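Local structure of C2 domain protein (Scophthalmus maximus, 3W56) at residues 24-29 with 123-128; 56-61 with 69-74. The protein binds calcium ions through a C2 domain and may take part in wide-pore channel activity. One frame throughout, in Å; residues are numbered along the deposited sequence.

Overall arrangement
Contact 1 and contact 2 sit about 10 Å apart, centre to centre, and meet through the sheet in which strands 22-32 and 73-78 are neighbours: Leu26 N lies 2.8 Å from Phe73 O, and Arg25 NH1 makes a salt bridge with Glu72 OE2. Contact 1 pairs two inner strands of one sheet, so regular backbone hydrogen bonds carry it, with leucines and tyrosines on the face toward the second sheet and Tyr27, Met126, Arg25 and Thr128 on the other. Contact 2 joins the two sheets instead, without a backbone ladder; aromatic rings fill its buried part, and a carboxylate grips a serine at its surface. Seven of twelve touching residues are buried in contact 1 and none exposed; in contact 2, three of eight are buried and two exposed.

Contact 1 (24-29 with 123-128); sequences LRLYNL and LHYMYT
With its CG between the backbone N and carbonyl carbon (chi1 58°), Tyr27 swings its ring toward strand 122-130 and brings one ring face against Met126 CB, 3.9 Å from the centroid; antiparallel pairing already puts both side chains on the same face of the sheet. Met126 SD makes an oblique Met-aromatic contact, 4.9 Å from the Tyr27 centroid, and the bend at chi3 brings CE to Tyr27 OH at 3.5 Å. Arg25 NH2 covers the opposite ring face, its guanidinium held by Glu72. At the ring edge, Tyr27 OH is 2.8 Å from Thr128 OG1, a hydrogen bond whose donor is undecided; Thr128 OG1 also bonds Thr110 OG1. Backbone bonds set this register: Arg25 N to Thr128 O is 2.9 Å, and Met126 N to Tyr27 O is 2.9 Å. On the other face, Leu26 CD1 approaches Tyr125 CD1 at 3.6 Å and Leu24 CD1 reaches Tyr127 CD1 at 3.5 Å, facing the interior of the C2 beta-sandwich. The pairing thus separates two chemistries: leucine-tyrosine contacts toward the core, their hydroxyls bonded to Arg104 and Lys107, and a Tyr27 ring held between cationic and aliphatic groups.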
loop_
_atom_site.group_PDB
_atom_site.type_symbol
_atom_site.label_atom_id
_atom_site.label_comp_id
_atom_site.label_asym_id
_atom_site.label_seq_id
_atom_site.Cartn_x
_atom_site.Cartn_y
_atom_site.Cartn_z
ATOM N N LEU A 24 -12.889 -6.135 -1.227
ATOM C CA LEU A 24 -11.491 -6.115 -0.814
ATOM C C LEU A 24 -11.343 -5.098 0.319
ATOM O O LEU A 24 -11.769 -3.947 0.192
ATOM C CB LEU A 24 -10.586 -5.731 -1.995
ATOM C CG LEU A 24 -9.121 -5.599 -1.584
ATOM C CD1 LEU A 24 -8.546 -6.993 -1.261
ATOM C CD2 LEU A 24 -8.345 -4.894 -2.749
ATOM N N ARG A 25 -10.709 -5.533 1.424
ATOM C CA ARG A 25 -10.267 -4.632 2.487
ATOM C C ARG A 25 -8.731 -4.704 2.628
ATOM O O ARG A 25 -8.156 -5.792 2.769
ATOM C CB ARG A 25 -10.977 -4.945 3.797
ATOM C CG ARG A 25 -10.516 -4.032 4.912
ATOM C CD ARG A 25 -10.957 -4.669 6.196
ATOM N NE ARG A 25 -10.445 -3.912 7.315
ATOM C CZ ARG A 25 -10.170 -4.473 8.463
ATOM N NH1 ARG A 25 -9.728 -3.713 9.460
ATOM N NH2 ARG A 25 -10.357 -5.796 8.594
ATOM N N LEU A 26 -8.104 -3.552 2.423
ATOM C CA LEU A 26 -6.639 -3.459 2.539
ATOM C C LEU A 26 -6.400 -2.706 3.835
ATOM O O LEU A 26 -7.059 -1.667 4.098
ATOM C CB LEU A 26 -6.080 -2.713 1.385
ATOM C CG LEU A 26 -4.576 -2.366 1.504
ATOM C CD1 LEU A 26 -3.733 -3.651 1.383
ATOM C CD2 LEU A 26 -4.259 -1.424 0.441
ATOM N N TYR A 27 -5.505 -3.189 4.689
ATOM C CA TYR A 27 -5.373 -2.610 6.030
ATOM C C TYR A 27 -4.075 -2.989 6.643
ATOM O O TYR A 27 -3.303 -3.778 6.026
ATOM C CB TYR A 27 -6.559 -2.991 6.915
ATOM C CG TYR A 27 -6.803 -4.497 7.101
ATOM C CD1 TYR A 27 -6.579 -5.136 8.344
ATOM C CD2 TYR A 27 -7.306 -5.243 6.081
ATOM C CE1 TYR A 27 -6.830 -6.550 8.530
ATOM C CE2 TYR A 27 -7.582 -6.632 6.206
ATOM C CZ TYR A 27 -7.331 -7.291 7.436
ATOM O OH TYR A 27 -7.633 -8.604 7.573
ATOM N N ASN A 28 -3.798 -2.404 7.802
ATOM C CA ASN A 28 -2.539 -2.672 8.547
ATOM C C ASN A 28 -1.295 -2.380 7.734
ATOM O O ASN A 28 -0.283 -3.098 7.851
ATOM C CB ASN A 28 -2.504 -4.091 9.210
ATOM C CG ASN A 28 -3.621 -4.252 10.261
ATOM O OD1 ASN A 28 -4.334 -3.243 10.594
ATOM N ND2 ASN A 28 -3.876 -5.476 10.678
ATOM N N LEU A 29 -1.311 -1.299 6.948
ATOM C CA LEU A 29 -0.145 -0.804 6.268
ATOM C C LEU A 29 0.919 -0.250 7.211
ATOM O O LEU A 29 0.679 0.585 8.083
ATOM C CB LEU A 29 -0.553 0.260 5.245
ATOM C CG LEU A 29 -1.546 -0.181 4.220
ATOM C CD1 LEU A 29 -2.100 1.192 3.633
ATOM C CD2 LEU A 29 -0.784 -0.884 3.205
ATOM N N LEU A 123 7.294 -2.795 3.073
ATOM C CA LEU A 123 5.907 -2.406 3.397
ATOM C C LEU A 123 5.228 -3.733 3.771
ATOM O O LEU A 123 5.253 -4.734 2.992
ATOM C CB LEU A 123 5.231 -1.903 2.119
ATOM C CG LEU A 123 3.706 -1.690 2.222
ATOM C CD1 LEU A 123 3.221 -0.517 3.169
ATOM C CD2 LEU A 123 3.126 -1.433 0.767
ATOM N N HIS A 124 4.560 -3.769 4.927
ATOM C CA HIS A 124 3.781 -4.921 5.343
ATOM C C HIS A 124 2.324 -4.530 5.294
ATOM O O HIS A 124 2.010 -3.370 5.513
ATOM C CB HIS A 124 4.115 -5.299 6.802
ATOM C CG HIS A 124 5.574 -5.520 7.060
ATOM N ND1 HIS A 124 6.202 -6.674 6.666
ATOM C CD2 HIS A 124 6.517 -4.754 7.666
ATOM C CE1 HIS A 124 7.486 -6.612 6.990
ATOM N NE2 HIS A 124 7.708 -5.467 7.606
ATOM N N TYR A 125 1.485 -5.456 4.922
ATOM C CA TYR A 125 0.055 -5.124 4.778
ATOM C C TYR A 125 -0.742 -6.388 4.887
ATOM O O TYR A 125 -0.239 -7.528 4.799
ATOM C CB TYR A 125 -0.182 -4.434 3.438
ATOM C CG TYR A 125 0.124 -5.298 2.223
ATOM C CD1 TYR A 125 -0.936 -5.982 1.559
ATOM C CD2 TYR A 125 1.420 -5.422 1.718
ATOM C CE1 TYR A 125 -0.711 -6.720 0.425
ATOM C CE2 TYR A 125 1.672 -6.201 0.546
ATOM C CZ TYR A 125 0.582 -6.853 -0.087
ATOM O OH TYR A 125 0.758 -7.609 -1.246
ATOM N N MET A 126 -2.039 -6.214 5.065
ATOM C CA MET A 126 -2.942 -7.316 5.148
ATOM C C MET A 126 -4.046 -6.995 4.165
ATOM O O MET A 126 -4.340 -5.826 3.883
ATOM C CB MET A 126 -3.546 -7.486 6.546
ATOM C CG MET A 126 -2.517 -8.048 7.459
ATOM S SD MET A 126 -3.266 -8.436 9.033
ATOM C CE MET A 126 -4.471 -9.699 8.576
ATOM N N TYR A 127 -4.637 -8.052 3.654
ATOM C CA TYR A 127 -5.935 -7.813 2.983
ATOM C C TYR A 127 -6.857 -8.943 3.218
ATOM O O TYR A 127 -6.461 -10.078 3.475
ATOM C CB TYR A 127 -5.749 -7.525 1.471
ATOM C CG TYR A 127 -5.513 -8.767 0.659
ATOM C CD1 TYR A 127 -6.587 -9.512 0.143
ATOM C CD2 TYR A 127 -4.217 -9.216 0.407
ATOM C CE1 TYR A 127 -6.335 -10.685 -0.622
ATOM C CE2 TYR A 127 -3.965 -10.344 -0.339
ATOM C CZ TYR A 127 -5.034 -11.075 -0.844
ATOM O OH TYR A 127 -4.715 -12.214 -1.572
ATOM N N THR A 128 -8.146 -8.629 3.160
ATOM C CA THR A 128 -9.216 -9.617 3.227
ATOM C C THR A 128 -10.090 -9.508 1.962
ATOM O O THR A 128 -10.575 -8.414 1.648
ATOM C CB THR A 128 -10.071 -9.405 4.494
ATOM O OG1 THR A 128 -9.289 -9.791 5.650
ATOM C CG2 THR A 128 -11.287 -10.319 4.459
HETATM O O HOH W 1 -11.219 -8.084 6.995
#

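Contact 2 (56-61 with 69-74); sequences GETSVN and WTEEFS
Thr58 lies across the indole of Trp69 and beside the ring of Phe73, and this is the tightly packed part of the contact. Its CB stands over the five-membered ring, 3.8 Å from the centroid, a CH-pi contact, while CG2 reaches toward Phe73 CE2 at 3.8 Å. With OG1 between the backbone N and carbonyl carbon (chi1 69°), the hydroxyl also sits over the indole face, offset toward its rim; it donates to Ser59 O and has a further hydrogen bond with Val46 N. Trp69 NE1 adds only a weak bond to Ser59 O, bent to 120°. Phe73 presents its edge to the backbone, CZ lying 3.4 Å from Thr58 N. At Gly56, a side chain would run into Phe73 CE1, and the backbone angles themselves call for glycine. Residues 58-61 follow strand 53-57 and face 69-73, which lead into strand 73-78 of the other sheet, so the contact bridges the two sheets of the C2 beta-sandwich; Phe73 reaches Val48 and Trp69 reaches Val46. Toward solvent the packing gives way to polar bonds around exposed Ser59. Glu71, bent at chi2 (88°), brings OE2 to two donors: Ser59 OG at 2.8 Å, on the syn lone pair, and Ser59 N at 2.9 Å, from above the carboxylate plane. Water 2 donates to Glu71 OE1 at 2.8 Å and accepts from Thr70 N, linking the carboxylate to that backbone. With an alanine in place of Glu71, Ser59 N and OG would probably lose their shared acceptor. Asn61 CB touches Trp69 NE1 at 3.6 Å and its OD1 turns to Asn64, as the loop runs on to calcium-binding Asn63, whose side chain is about 7 Å from that of Asn61.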
loop_
_atom_site.group_PDB
_atom_site.type_symbol
_atom_site.label_atom_id
_atom_site.label_comp_id
_atom_site.label_asym_id
_atom_site.label_seq_id
_atom_site.Cartn_x
_atom_site.Cartn_y
_atom_site.Cartn_z
ATOM N N GLY A 56 -7.412 5.004 -3.828
ATOM C CA GLY A 56 -6.990 6.092 -2.972
ATOM C C GLY A 56 -5.540 6.030 -2.494
ATOM O O GLY A 56 -4.697 5.301 -3.036
ATOM N N GLU A 57 -5.225 6.890 -1.548
ATOM C CA GLU A 57 -3.888 6.921 -1.000
ATOM C C GLU A 57 -4.000 7.222 0.466
ATOM O O GLU A 57 -4.999 7.834 0.919
ATOM C CB GLU A 57 -2.940 7.897 -1.724
ATOM C CG GLU A 57 -3.523 9.169 -2.238
ATOM C CD GLU A 57 -2.462 10.009 -2.980
ATOM O OE1 GLU A 57 -1.940 10.969 -2.356
ATOM O OE2 GLU A 57 -2.133 9.691 -4.165
ATOM N N THR A 58 -3.015 6.737 1.228
ATOM C CA THR A 58 -2.898 7.262 2.569
ATOM C C THR A 58 -2.495 8.735 2.649
ATOM O O THR A 58 -1.899 9.288 1.736
ATOM C CB THR A 58 -1.832 6.510 3.397
ATOM O OG1 THR A 58 -0.488 6.765 2.920
ATOM C CG2 THR A 58 -2.096 4.991 3.356
ATOM N N SER A 59 -2.730 9.291 3.835
ATOM C CA SER A 59 -2.059 10.503 4.263
ATOM C C SER A 59 -0.532 10.322 4.335
ATOM O O SER A 59 0.018 9.205 4.329
ATOM C CB SER A 59 -2.663 11.014 5.600
ATOM O OG SER A 59 -2.321 10.131 6.701
ATOM N N VAL A 60 0.175 11.439 4.290
ATOM C CA VAL A 60 1.607 11.481 4.429
ATOM C C VAL A 60 1.984 11.371 5.898
ATOM O O VAL A 60 1.453 12.076 6.796
ATOM C CB VAL A 60 2.211 12.751 3.817
ATOM C CG1 VAL A 60 3.710 12.734 4.029
ATOM C CG2 VAL A 60 1.823 12.823 2.356
ATOM N N ASN A 61 2.818 10.380 6.150
ATOM C CA ASN A 61 3.382 10.215 7.483
ATOM C C ASN A 61 4.773 10.850 7.496
ATOM O O ASN A 61 5.796 10.261 7.089
ATOM C CB ASN A 61 3.309 8.741 7.917
ATOM C CG ASN A 61 3.546 8.524 9.427
ATOM O OD1 ASN A 61 4.458 9.111 10.018
ATOM N ND2 ASN A 61 2.796 7.594 10.021
ATOM N N TRP A 69 0.130 3.456 8.967
ATOM C CA TRP A 69 -1.055 4.289 8.644
ATOM C C TRP A 69 -2.310 3.696 9.214
ATOM O O TRP A 69 -2.548 2.436 9.259
ATOM C CB TRP A 69 -1.201 4.407 7.127
ATOM C CG TRP A 69 -0.041 5.147 6.484
ATOM C CD1 TRP A 69 0.049 6.500 6.280
ATOM C CD2 TRP A 69 1.191 4.589 6.018
ATOM N NE1 TRP A 69 1.240 6.809 5.676
ATOM C CE2 TRP A 69 1.973 5.672 5.490
ATOM C CE3 TRP A 69 1.707 3.298 5.964
ATOM C CZ2 TRP A 69 3.229 5.489 4.939
ATOM C CZ3 TRP A 69 2.958 3.115 5.345
ATOM C CH2 TRP A 69 3.697 4.215 4.844
ATOM N N THR A 70 -3.218 4.613 9.602
ATOM C CA THR A 70 -4.535 4.187 10.128
ATOM C C THR A 70 -5.524 3.802 8.985
ATOM O O THR A 70 -6.417 2.989 9.197
ATOM C CB THR A 70 -5.257 5.361 10.902
ATOM O OG1 THR A 70 -5.325 6.518 10.066
ATOM C CG2 THR A 70 -4.464 5.739 12.107
ATOM N N GLU A 71 -5.221 4.356 7.831
ATOM C CA GLU A 71 -6.066 4.173 6.653
ATOM C C GLU A 71 -6.302 2.741 6.267
ATOM O O GLU A 71 -5.395 1.874 6.298
ATOM C CB GLU A 71 -5.687 5.035 5.470
ATOM C CG GLU A 71 -5.727 6.494 5.680
ATOM C CD GLU A 71 -4.470 7.114 6.225
ATOM O OE1 GLU A 71 -3.557 6.447 6.831
ATOM O OE2 GLU A 71 -4.368 8.328 6.030
ATOM N N GLU A 72 -7.545 2.444 5.962
ATOM C CA GLU A 72 -7.945 1.213 5.370
ATOM C C GLU A 72 -8.657 1.579 4.059
ATOM O O GLU A 72 -9.195 2.718 3.912
ATOM C CB GLU A 72 -8.790 0.397 6.310
ATOM C CG GLU A 72 -8.194 0.375 7.736
ATOM C CD GLU A 72 -8.860 -0.627 8.620
ATOM O OE1 GLU A 72 -8.187 -0.898 9.657
ATOM O OE2 GLU A 72 -9.987 -1.112 8.275
ATOM N N PHE A 73 -8.639 0.646 3.117
ATOM C CA PHE A 73 -9.182 0.877 1.787
ATOM C C PHE A 73 -10.093 -0.268 1.473
ATOM O O PHE A 73 -9.741 -1.457 1.628
ATOM C CB PHE A 73 -8.040 0.988 0.738
ATOM C CG PHE A 73 -7.075 2.122 1.011
ATOM C CD1 PHE A 73 -7.322 3.395 0.455
ATOM C CD2 PHE A 73 -5.957 1.952 1.872
ATOM C CE1 PHE A 73 -6.499 4.445 0.679
ATOM C CE2 PHE A 73 -5.099 3.031 2.087
ATOM C CZ PHE A 73 -5.375 4.302 1.527
ATOM N N SER A 74 -11.303 0.051 0.999
ATOM C CA SER A 74 -12.160 -1.035 0.634
ATOM C C SER A 74 -12.625 -0.769 -0.808
ATOM O O SER A 74 -12.761 0.398 -1.281
ATOM C CB SER A 74 -13.333 -1.228 1.645
ATOM O OG SER A 74 -13.049 -2.182 2.719
HETATM O O HOH W 2 -2.237 7.569 9.040
#